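Local coordinates for protein Bd0816 (Bdellovibrio bacteriovorus HD100, PDB 5CER) that is a peptidase S13 family member that probably acts as a serine-type D-Ala-D-Ala carboxypeptidase, at residues A[70-75]-A[182-187]; A[100-105]-A[139-144]; A[125-130]-A[134-139]. The protein carries 2 engineered substitutions. One frame throughout, in Å; residues are numbered along the deposited sequence.

Contact 1. Residues A[70-75]-A[182-187]; sequences HVEGSR and LPKNNY
H70 lies flat against the ring of Y187 in an offset stack. The ring centroids are 4.0 Å apart and the planes differ by 9°. The two side chains run past each other in opposite directions, so each CB sits over the face of the other's ring. H70 CB is 3.8 Å from the centroid of the Y187 ring, and Y187 CB is 3.8 Å from that of H70. Both are CH-pi contacts. H70 holds CG anti to its N (chi1 179°), which brings the imidazole alongside the loop. At the ring's edge, in its plane, H70 CE1 comes to 3.3 Å from the backbone O of L182. ND1 is hydrogen-bonded to T103 on the neighbouring strand 98-104. L182 CD2 also approaches this nitrogen.

E72, the next residue to touch, stretches out with its chain extended. Its OE2 stops 3.8 Å from CE of K184, which is extended too. The ammonium is slightly farther, with E72 OE2 and K184 NZ 4.1 Å apart, too far for a salt bridge. OE1 of E72 is bonded to H58 on strand 54-61. The contact thus lays the loop after strand 175-181, with its 3-10 turn at 184-186, against the end of strand 67-72. The stack and the T103 bond probably hold the imidazole in its orientation, while the E72 and K184 charges probably add only a loose attraction.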
loop_
_atom_site.group_PDB
_atom_site.type_symbol
_atom_site.label_atom_id
_atom_site.label_comp_id
_atom_site.label_asym_id
_atom_site.label_seq_id
_atom_site.Cartn_x
_atom_site.Cartn_y
_atom_site.Cartn_z
ATOM N N HIS A 70 3.801 33.484 8.276
ATOM C CA HIS A 70 3.187 33.269 6.967
ATOM C C HIS A 70 3.851 32.055 6.312
ATOM O O HIS A 70 5.077 32.039 6.132
ATOM C CB HIS A 70 3.329 34.491 6.048
ATOM C CG HIS A 70 2.735 34.272 4.697
ATOM N ND1 HIS A 70 1.378 34.151 4.500
ATOM C CD2 HIS A 70 3.311 34.099 3.482
ATOM C CE1 HIS A 70 1.136 33.921 3.220
ATOM N NE2 HIS A 70 2.290 33.906 2.573
ATOM N N VAL A 71 3.044 31.056 5.938
ATOM C CA VAL A 71 3.545 29.864 5.281
ATOM C C VAL A 71 3.406 30.072 3.801
ATOM O O VAL A 71 2.281 30.185 3.265
ATOM C CB VAL A 71 2.739 28.607 5.699
ATOM C CG1 VAL A 71 3.366 27.343 5.114
ATOM C CG2 VAL A 71 2.646 28.516 7.224
ATOM N N GLU A 72 4.551 30.097 3.131
ATOM C CA GLU A 72 4.605 30.090 1.684
ATOM C C GLU A 72 4.764 28.626 1.280
ATOM O O GLU A 72 5.794 28.029 1.507
ATOM C CB GLU A 72 5.762 30.927 1.184
ATOM C CG GLU A 72 5.895 31.000 -0.323
ATOM C CD GLU A 72 7.172 31.670 -0.764
ATOM O OE1 GLU A 72 7.854 32.245 0.079
ATOM O OE2 GLU A 72 7.503 31.628 -1.964
ATOM N N GLY A 73 3.751 28.082 0.617
ATOM C CA GLY A 73 3.649 26.625 0.346
ATOM C C GLY A 73 4.426 26.157 -0.868
ATOM O O GLY A 73 4.693 26.949 -1.769
ATOM N N SER A 74 4.838 24.900 -0.844
ATOM C CA SER A 74 5.505 24.250 -1.969
ATOM C C SER A 74 4.615 23.148 -2.580
ATOM O O SER A 74 5.086 22.332 -3.325
ATOM C CB SER A 74 6.776 23.613 -1.451
ATOM O OG SER A 74 6.490 22.652 -0.419
ATOM N N ARG A 75 3.332 23.126 -2.215
ATOM C CA ARG A 75 2.392 22.060 -2.553
ATOM C C ARG A 75 2.840 20.642 -2.089
ATOM O O ARG A 75 2.465 19.642 -2.695
ATOM C CB ARG A 75 2.055 22.067 -4.061
ATOM C CG ARG A 75 1.661 23.429 -4.613
ATOM C CD ARG A 75 0.965 23.312 -5.973
ATOM N NE ARG A 75 -0.278 22.543 -5.888
ATOM C CZ ARG A 75 -1.443 22.999 -5.475
ATOM N NH1 ARG A 75 -1.604 24.265 -5.132
ATOM N NH2 ARG A 75 -2.463 22.186 -5.411
ATOM N N LEU A 182 -4.056 33.777 3.306
ATOM C CA LEU A 182 -3.521 35.010 2.735
ATOM C C LEU A 182 -2.780 34.676 1.450
ATOM O O LEU A 182 -1.711 34.073 1.518
ATOM C CB LEU A 182 -2.574 35.685 3.722
ATOM C CG LEU A 182 -1.884 36.980 3.283
ATOM C CD1 LEU A 182 -2.913 38.032 2.875
ATOM C CD2 LEU A 182 -0.997 37.521 4.394
ATOM N N PRO A 183 -3.353 35.031 0.278
ATOM C CA PRO A 183 -2.717 34.656 -0.996
ATOM C C PRO A 183 -1.306 35.178 -1.091
ATOM O O PRO A 183 -0.973 36.219 -0.497
ATOM C CB PRO A 183 -3.599 35.310 -2.074
ATOM C CG PRO A 183 -4.893 35.643 -1.396
ATOM C CD PRO A 183 -4.642 35.724 0.082
ATOM N N LYS A 184 -0.490 34.476 -1.868
ATOM C CA LYS A 184 0.895 34.883 -2.098
ATOM C C LYS A 184 0.961 36.290 -2.726
ATOM O O LYS A 184 1.837 37.073 -2.381
ATOM C CB LYS A 184 1.641 33.832 -2.947
ATOM C CG LYS A 184 3.084 34.227 -3.322
ATOM C CD LYS A 184 3.784 33.200 -4.202
ATOM C CE LYS A 184 5.269 33.536 -4.358
ATOM N NZ LYS A 184 5.832 32.826 -5.536
ATOM N N ASN A 185 0.028 36.592 -3.626
ATOM C CA ASN A 185 -0.116 37.943 -4.185
ATOM C C ASN A 185 -0.137 39.096 -3.209
ATOM O O ASN A 185 0.352 40.178 -3.517
ATOM C CB ASN A 185 -1.404 38.049 -5.005
ATOM C CG ASN A 185 -1.136 37.942 -6.510
ATOM O OD1 ASN A 185 -1.558 38.760 -7.360
ATOM N ND2 ASN A 185 -0.374 36.929 -6.839
ATOM N N ASN A 186 -0.709 38.831 -2.033
ATOM C CA ASN A 186 -0.955 39.827 -0.980
ATOM C C ASN A 186 -0.030 39.744 0.229
ATOM O O ASN A 186 -0.235 40.474 1.180
ATOM C CB ASN A 186 -2.389 39.656 -0.461
ATOM C CG ASN A 186 -3.440 39.841 -1.541
ATOM O OD1 ASN A 186 -3.151 40.281 -2.665
ATOM N ND2 ASN A 186 -4.676 39.476 -1.207
ATOM N N TYR A 187 0.945 38.846 0.251
ATOM C CA TYR A 187 1.845 38.794 1.390
ATOM C C TYR A 187 3.074 39.597 1.075
ATOM O O TYR A 187 3.739 39.342 0.087
ATOM C CB TYR A 187 2.236 37.360 1.796
ATOM C CG TYR A 187 3.280 37.400 2.889
ATOM C CD1 TYR A 187 2.919 37.679 4.214
ATOM C CD2 TYR A 187 4.636 37.251 2.594
ATOM C CE1 TYR A 187 3.874 37.763 5.216
ATOM C CE2 TYR A 187 5.596 37.317 3.595
ATOM C CZ TYR A 187 5.218 37.580 4.899
ATOM O OH TYR A 187 6.177 37.667 5.891
#

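Contact 2. Residues A[100-105]-A[139-144]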
loop_
_atom_site.group_PDB
_atom_site.type_symbol
_atom_site.label_atom_id
_atom_site.label_comp_id
_atom_site.label_asym_id
_atom_site.label_seq_id
_atom_site.Cartn_x
_atom_site.Cartn_y
_atom_site.Cartn_z
ATOM N N GLU A 100 1.107 34.156 17.017
ATOM C CA GLU A 100 -0.083 35.034 17.048
ATOM C C GLU A 100 -0.938 34.811 15.799
ATOM O O GLU A 100 -1.971 34.155 15.879
ATOM C CB GLU A 100 0.301 36.506 17.143
ATOM C CG GLU A 100 0.622 37.018 18.533
ATOM C CD GLU A 100 -0.480 36.762 19.536
ATOM O OE1 GLU A 100 -1.571 37.309 19.346
ATOM O OE2 GLU A 100 -0.223 36.069 20.546
ATOM N N ASN A 101 -0.485 35.344 14.662
ATOM C CA ASN A 101 -1.204 35.274 13.396
ATOM C C ASN A 101 -0.492 34.309 12.469
ATOM O O ASN A 101 0.645 34.553 12.043
ATOM C CB ASN A 101 -1.240 36.631 12.692
ATOM C CG ASN A 101 -2.083 37.657 13.393
ATOM O OD1 ASN A 101 -1.811 38.864 13.283
ATOM N ND2 ASN A 101 -3.043 37.218 14.150
ATOM N N LEU A 102 -1.183 33.214 12.170
ATOM C CA LEU A 102 -0.701 32.228 11.256
ATOM C C LEU A 102 -1.506 32.417 9.959
ATOM O O LEU A 102 -2.693 32.131 9.903
ATOM C CB LEU A 102 -0.869 30.833 11.863
ATOM C CG LEU A 102 -0.020 29.675 11.308
ATOM C CD1 LEU A 102 0.251 28.451 12.194
ATOM C CD2 LEU A 102 -0.785 29.251 10.119
ATOM N N THR A 103 -0.841 32.882 8.921
ATOM C CA THR A 103 -1.413 32.905 7.589
ATOM C C THR A 103 -0.726 31.876 6.705
ATOM O O THR A 103 0.343 31.360 7.052
ATOM C CB THR A 103 -1.304 34.318 6.972
ATOM O OG1 THR A 103 0.066 34.654 6.713
ATOM C CG2 THR A 103 -1.884 35.348 7.903
ATOM N N PHE A 104 -1.366 31.532 5.586
ATOM C CA PHE A 104 -0.810 30.575 4.620
ATOM C C PHE A 104 -1.348 30.902 3.242
ATOM O O PHE A 104 -2.484 31.405 3.105
ATOM C CB PHE A 104 -1.152 29.123 5.017
ATOM C CG PHE A 104 -2.627 28.810 4.946
ATOM C CD1 PHE A 104 -3.206 28.368 3.760
ATOM C CD2 PHE A 104 -3.452 29.057 6.035
ATOM C CE1 PHE A 104 -4.556 28.126 3.664
ATOM C CE2 PHE A 104 -4.819 28.819 5.940
ATOM C CZ PHE A 104 -5.370 28.339 4.743
ATOM N N ASP A 105 -0.551 30.597 2.220
ATOM C CA ASP A 105 -0.895 30.904 0.827
ATOM C C ASP A 105 -1.519 29.688 0.080
ATOM O O ASP A 105 -1.716 28.590 0.642
ATOM C CB ASP A 105 0.317 31.540 0.098
ATOM C CG ASP A 105 1.373 30.533 -0.352
ATOM O OD1 ASP A 105 1.131 29.310 -0.326
ATOM O OD2 ASP A 105 2.455 30.988 -0.792
ATOM N N LYS A 139 -9.370 24.190 8.758
ATOM C CA LYS A 139 -9.871 23.105 9.613
ATOM C C LYS A 139 -8.755 22.249 10.264
ATOM O O LYS A 139 -8.802 22.012 11.464
ATOM C CB LYS A 139 -10.816 22.160 8.877
ATOM C CG LYS A 139 -12.214 22.700 8.745
ATOM C CD LYS A 139 -12.570 24.230 9.112
ATOM C CE LYS A 139 -13.473 24.443 10.328
ATOM N NZ LYS A 139 -12.744 24.848 11.567
ATOM N N ASN A 140 -7.798 21.800 9.452
ATOM C CA ASN A 140 -6.633 21.033 9.917
ATOM C C ASN A 140 -5.713 21.773 10.852
ATOM O O ASN A 140 -5.349 21.233 11.906
ATOM C CB ASN A 140 -5.784 20.554 8.737
ATOM C CG ASN A 140 -6.405 19.391 8.027
ATOM O OD1 ASN A 140 -6.158 18.237 8.370
ATOM N ND2 ASN A 140 -7.259 19.677 7.068
ATOM N N LEU A 141 -5.333 22.992 10.466
ATOM C CA LEU A 141 -4.575 23.868 11.344
ATOM C C LEU A 141 -5.261 24.067 12.711
ATOM O O LEU A 141 -4.633 23.975 13.772
ATOM C CB LEU A 141 -4.303 25.233 10.685
ATOM C CG LEU A 141 -3.279 25.245 9.550
ATOM C CD1 LEU A 141 -3.284 26.574 8.789
ATOM C CD2 LEU A 141 -1.887 24.923 10.055
ATOM N N LYS A 142 -6.544 24.336 12.664
ATOM C CA LYS A 142 -7.300 24.675 13.852
ATOM C C LYS A 142 -7.526 23.476 14.752
ATOM O O LYS A 142 -7.325 23.565 15.964
ATOM C CB LYS A 142 -8.638 25.273 13.433
ATOM C CG LYS A 142 -9.100 26.401 14.282
ATOM C CD LYS A 142 -10.572 26.695 14.043
ATOM C CE LYS A 142 -10.694 28.040 13.346
ATOM N NZ LYS A 142 -10.735 29.142 14.350
ATOM N N GLU A 143 -7.939 22.359 14.161
ATOM C CA GLU A 143 -8.326 21.185 14.910
ATOM C C GLU A 143 -7.179 20.262 15.283
ATOM O O GLU A 143 -7.294 19.535 16.274
ATOM C CB GLU A 143 -9.407 20.391 14.139
ATOM C CG GLU A 143 -10.716 21.164 14.041
ATOM C CD GLU A 143 -11.825 20.462 13.249
ATOM O OE1 GLU A 143 -11.590 19.419 12.600
ATOM O OE2 GLU A 143 -12.956 20.982 13.299
ATOM N N SER A 144 -6.115 20.229 14.469
ATOM C CA SER A 144 -5.037 19.215 14.640
ATOM C C SER A 144 -3.675 19.806 14.923
ATOM O O SER A 144 -3.066 19.448 15.932
ATOM C CB SER A 144 -4.953 18.299 13.424
ATOM O OG SER A 144 -6.207 17.696 13.128
#
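L141 sets its CD1 methyl, from helix 130-145, against two side chains of strand 98-104, L102 and F104. This one methyl makes the close contacts on the helix side. It lies 3.9 Å from L102 CD2 and 3.7 Å from F104 CD2. It also reaches F104 CE2, at 3.9 Å. CD2 and CE2 are the ring atoms it touches, and its approach to the ring is oblique. The L102 and L141 side chains also meet at a slant, each offering one branch of its fork.

F104 has CG between its own N and carbonyl carbon (chi1 66°), and this rotation carries ring atoms CD2 and CE2 to the L141 methyl. L102 has CG beside the carbonyl carbon instead (chi1 -160°), which leaves its CD2 branch to meet the same methyl. Both residues start out toward the helix, while the CB of T103 between them points away from it. The CA of L141 is 9.2 Å from the CA of L102.

All three touching residues are buried. I179 on strand 175-181 and L110 also touch L141, and V137 and I138, earlier on the helix, touch F104. The contact therefore belongs to an apolar layer between the helix and one face of the mixed sheet, where strand 98-104 lies between 67-72 and 175-181. The helix turns wider, in pi fashion, at 141-144. Across the two segments the contact is purely apolar, so shape and exclusion of water hold it, without any directional bond.

Contact 3. Residues A[125-130]-A[134-139]; sequences PRYETI and AEAVIK
Y127 reaches from the loop before helix 130-145 to the methyl of A136. Its CB points toward the helix, and CG lies beside the backbone N (chi1 -54°). From there the ring runs out to the helix surface. CB and CG meet nothing of 134-139 closely. Further along, CE1 is the first ring atom to touch, at 3.5 Å from A136 CB. CZ follows at 3.6 Å from the same methyl. The tip is nearest of all, with Y127 OH 3.3 Å from A136 CB. The methyl thus meets CE1, CZ and OH, approaching the ring obliquely. Q132 and Q133, on the first turn of the helix, also touch the Y127 side chain.

The loop passes directly into the helix here. T129 is the N-cap, and its OG1 accepts a hydrogen bond from the backbone N of Q132. Y127, two residues before the cap, lies against a residue in the second turn of the helix.

I130, the first helical residue, gives the i to i+4 bond of this first turn. A134 N donates to I130 O at 2.8 Å, and the N-H...O angle is 173°. The A134 methyl is close to the same oxygen, with A134 CB 3.4 Å from I130 O. The side chain of I130 starts away from 134-139; it touches F181 on strand 175-181 and E106. F181 also touches A134, on the face of the helix turned to the sheet.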
loop_
_atom_site.group_PDB
_atom_site.type_symbol
_atom_site.label_atom_id
_atom_site.label_comp_id
_atom_site.label_asym_id
_atom_site.label_seq_id
_atom_site.Cartn_x
_atom_site.Cartn_y
_atom_site.Cartn_z
ATOM N N PRO A 125 -9.894 14.077 -1.338
ATOM C CA PRO A 125 -10.659 15.329 -1.466
ATOM C C PRO A 125 -10.131 16.211 -2.582
ATOM O O PRO A 125 -8.933 16.360 -2.719
ATOM C CB PRO A 125 -10.480 16.005 -0.118
ATOM C CG PRO A 125 -10.248 14.875 0.818
ATOM C CD PRO A 125 -9.389 13.922 0.026
ATOM N N ARG A 126 -11.051 16.666 -3.424
ATOM C CA ARG A 126 -10.722 17.513 -4.528
ATOM C C ARG A 126 -11.380 18.833 -4.321
ATOM O O ARG A 126 -12.619 18.917 -4.312
ATOM C CB ARG A 126 -11.180 16.901 -5.833
ATOM C CG ARG A 126 -10.779 17.775 -6.997
ATOM C CD ARG A 126 -10.487 16.985 -8.268
ATOM N NE ARG A 126 -11.704 16.533 -8.922
ATOM C CZ ARG A 126 -11.742 15.906 -10.100
ATOM N NH1 ARG A 126 -10.613 15.680 -10.780
ATOM N NH2 ARG A 126 -12.909 15.517 -10.605
ATOM N N TYR A 127 -10.565 19.875 -4.184
ATOM C CA TYR A 127 -11.074 21.220 -3.956
ATOM C C TYR A 127 -11.283 21.931 -5.288
ATOM O O TYR A 127 -10.340 22.159 -6.015
ATOM C CB TYR A 127 -10.129 21.996 -3.005
ATOM C CG TYR A 127 -9.912 21.216 -1.729
ATOM C CD1 TYR A 127 -10.949 21.107 -0.764
ATOM C CD2 TYR A 127 -8.737 20.538 -1.512
ATOM C CE1 TYR A 127 -10.774 20.361 0.387
ATOM C CE2 TYR A 127 -8.551 19.805 -0.360
ATOM C CZ TYR A 127 -9.572 19.702 0.576
ATOM O OH TYR A 127 -9.377 18.967 1.718
ATOM N N GLU A 128 -12.523 22.330 -5.547
ATOM C CA GLU A 128 -12.871 22.922 -6.816
ATOM C C GLU A 128 -12.444 24.387 -6.818
ATOM O O GLU A 128 -12.041 24.913 -7.847
ATOM C CB GLU A 128 -14.391 22.849 -7.072
ATOM C CG GLU A 128 -14.717 22.676 -8.533
ATOM C CD GLU A 128 -16.204 22.501 -8.828
ATOM O OE1 GLU A 128 -16.708 21.356 -8.717
ATOM O OE2 GLU A 128 -16.852 23.501 -9.216
ATOM N N THR A 129 -12.658 25.081 -5.705
ATOM C CA THR A 129 -12.209 26.461 -5.572
ATOM C C THR A 129 -11.067 26.511 -4.556
ATOM O O THR A 129 -10.897 25.614 -3.742
ATOM C CB THR A 129 -13.350 27.428 -5.162
ATOM O OG1 THR A 129 -13.778 27.170 -3.819
ATOM C CG2 THR A 129 -14.541 27.309 -6.125
ATOM N N ILE A 130 -10.329 27.605 -4.608
ATOM C CA ILE A 130 -9.319 27.910 -3.635
ATOM C C ILE A 130 -9.870 28.163 -2.239
ATOM O O ILE A 130 -9.268 27.784 -1.235
ATOM C CB ILE A 130 -8.495 29.118 -4.104
ATOM C CG1 ILE A 130 -7.228 29.225 -3.275
ATOM C CG2 ILE A 130 -9.279 30.443 -4.065
ATOM C CD1 ILE A 130 -6.107 29.743 -4.110
ATOM N N ALA A 134 -8.646 26.470 1.115
ATOM C CA ALA A 134 -8.333 27.302 2.282
ATOM C C ALA A 134 -9.110 26.854 3.518
ATOM O O ALA A 134 -8.528 26.648 4.586
ATOM C CB ALA A 134 -8.599 28.763 1.974
ATOM N N GLU A 135 -10.423 26.657 3.370
ATOM C CA GLU A 135 -11.274 26.293 4.535
ATOM C C GLU A 135 -10.847 24.940 5.104
ATOM O O GLU A 135 -10.911 24.753 6.329
ATOM C CB GLU A 135 -12.811 26.235 4.212
ATOM C CG GLU A 135 -13.488 27.547 3.670
ATOM C CD GLU A 135 -13.241 28.748 4.586
ATOM O OE1 GLU A 135 -13.895 28.825 5.649
ATOM O OE2 GLU A 135 -12.429 29.652 4.253
ATOM N N ALA A 136 -10.456 24.004 4.230
ATOM C CA ALA A 136 -10.008 22.686 4.705
ATOM C C ALA A 136 -8.643 22.782 5.379
ATOM O O ALA A 136 -8.417 22.114 6.382
ATOM C CB ALA A 136 -10.011 21.677 3.576
ATOM N N VAL A 137 -7.759 23.643 4.878
ATOM C CA VAL A 137 -6.463 23.852 5.511
ATOM C C VAL A 137 -6.639 24.523 6.892
ATOM O O VAL A 137 -6.036 24.105 7.895
ATOM C CB VAL A 137 -5.539 24.702 4.620
ATOM C CG1 VAL A 137 -4.282 25.112 5.379
ATOM C CG2 VAL A 137 -5.162 23.944 3.374
ATOM N N ILE A 138 -7.512 25.529 6.947
ATOM C CA ILE A 138 -7.937 26.094 8.222
ATOM C C ILE A 138 -8.402 25.012 9.180
ATOM O O ILE A 138 -7.909 24.960 10.307
ATOM C CB ILE A 138 -9.018 27.186 8.029
ATOM C CG1 ILE A 138 -8.264 28.359 7.383
ATOM C CG2 ILE A 138 -9.696 27.562 9.365
ATOM C CD1 ILE A 138 -8.932 29.616 6.967
ATOM N N LYS A 139 -9.370 24.190 8.758
ATOM C CA LYS A 139 -9.871 23.105 9.613
ATOM C C LYS A 139 -8.755 22.249 10.264
ATOM O O LYS A 139 -8.802 22.012 11.464
ATOM C CB LYS A 139 -10.816 22.160 8.877
ATOM C CG LYS A 139 -12.214 22.700 8.745
ATOM C CD LYS A 139 -12.570 24.230 9.112
ATOM C CE LYS A 139 -13.473 24.443 10.328
ATOM N NZ LYS A 139 -12.744 24.848 11.567
#

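In the fold
Contacts 1 and 2 meet on strands 67-72 and 98-104, neighbours in the mixed sheet, and their centres are 13 Å apart. The bond from H70 ND1 to T103 OG1, 2.6 Å long, joins them. L182 N lies 2.9 Å from F104 O, probably bonded as well. Contacts 2 and 3 share helix 130-145 and K139, with centres 12 Å apart. F104 joins them, its CZ 3.5 Å from V137 CG1. Contacts 1 and 3 do not touch; their nearest atoms are about 6 Å apart. Along the chain, contact 3 lies within the loop closed by contact 2, and contact 2 within that closed by contact 1. All three lie on the same side of the chain's centre, 20 to 24 Å from it.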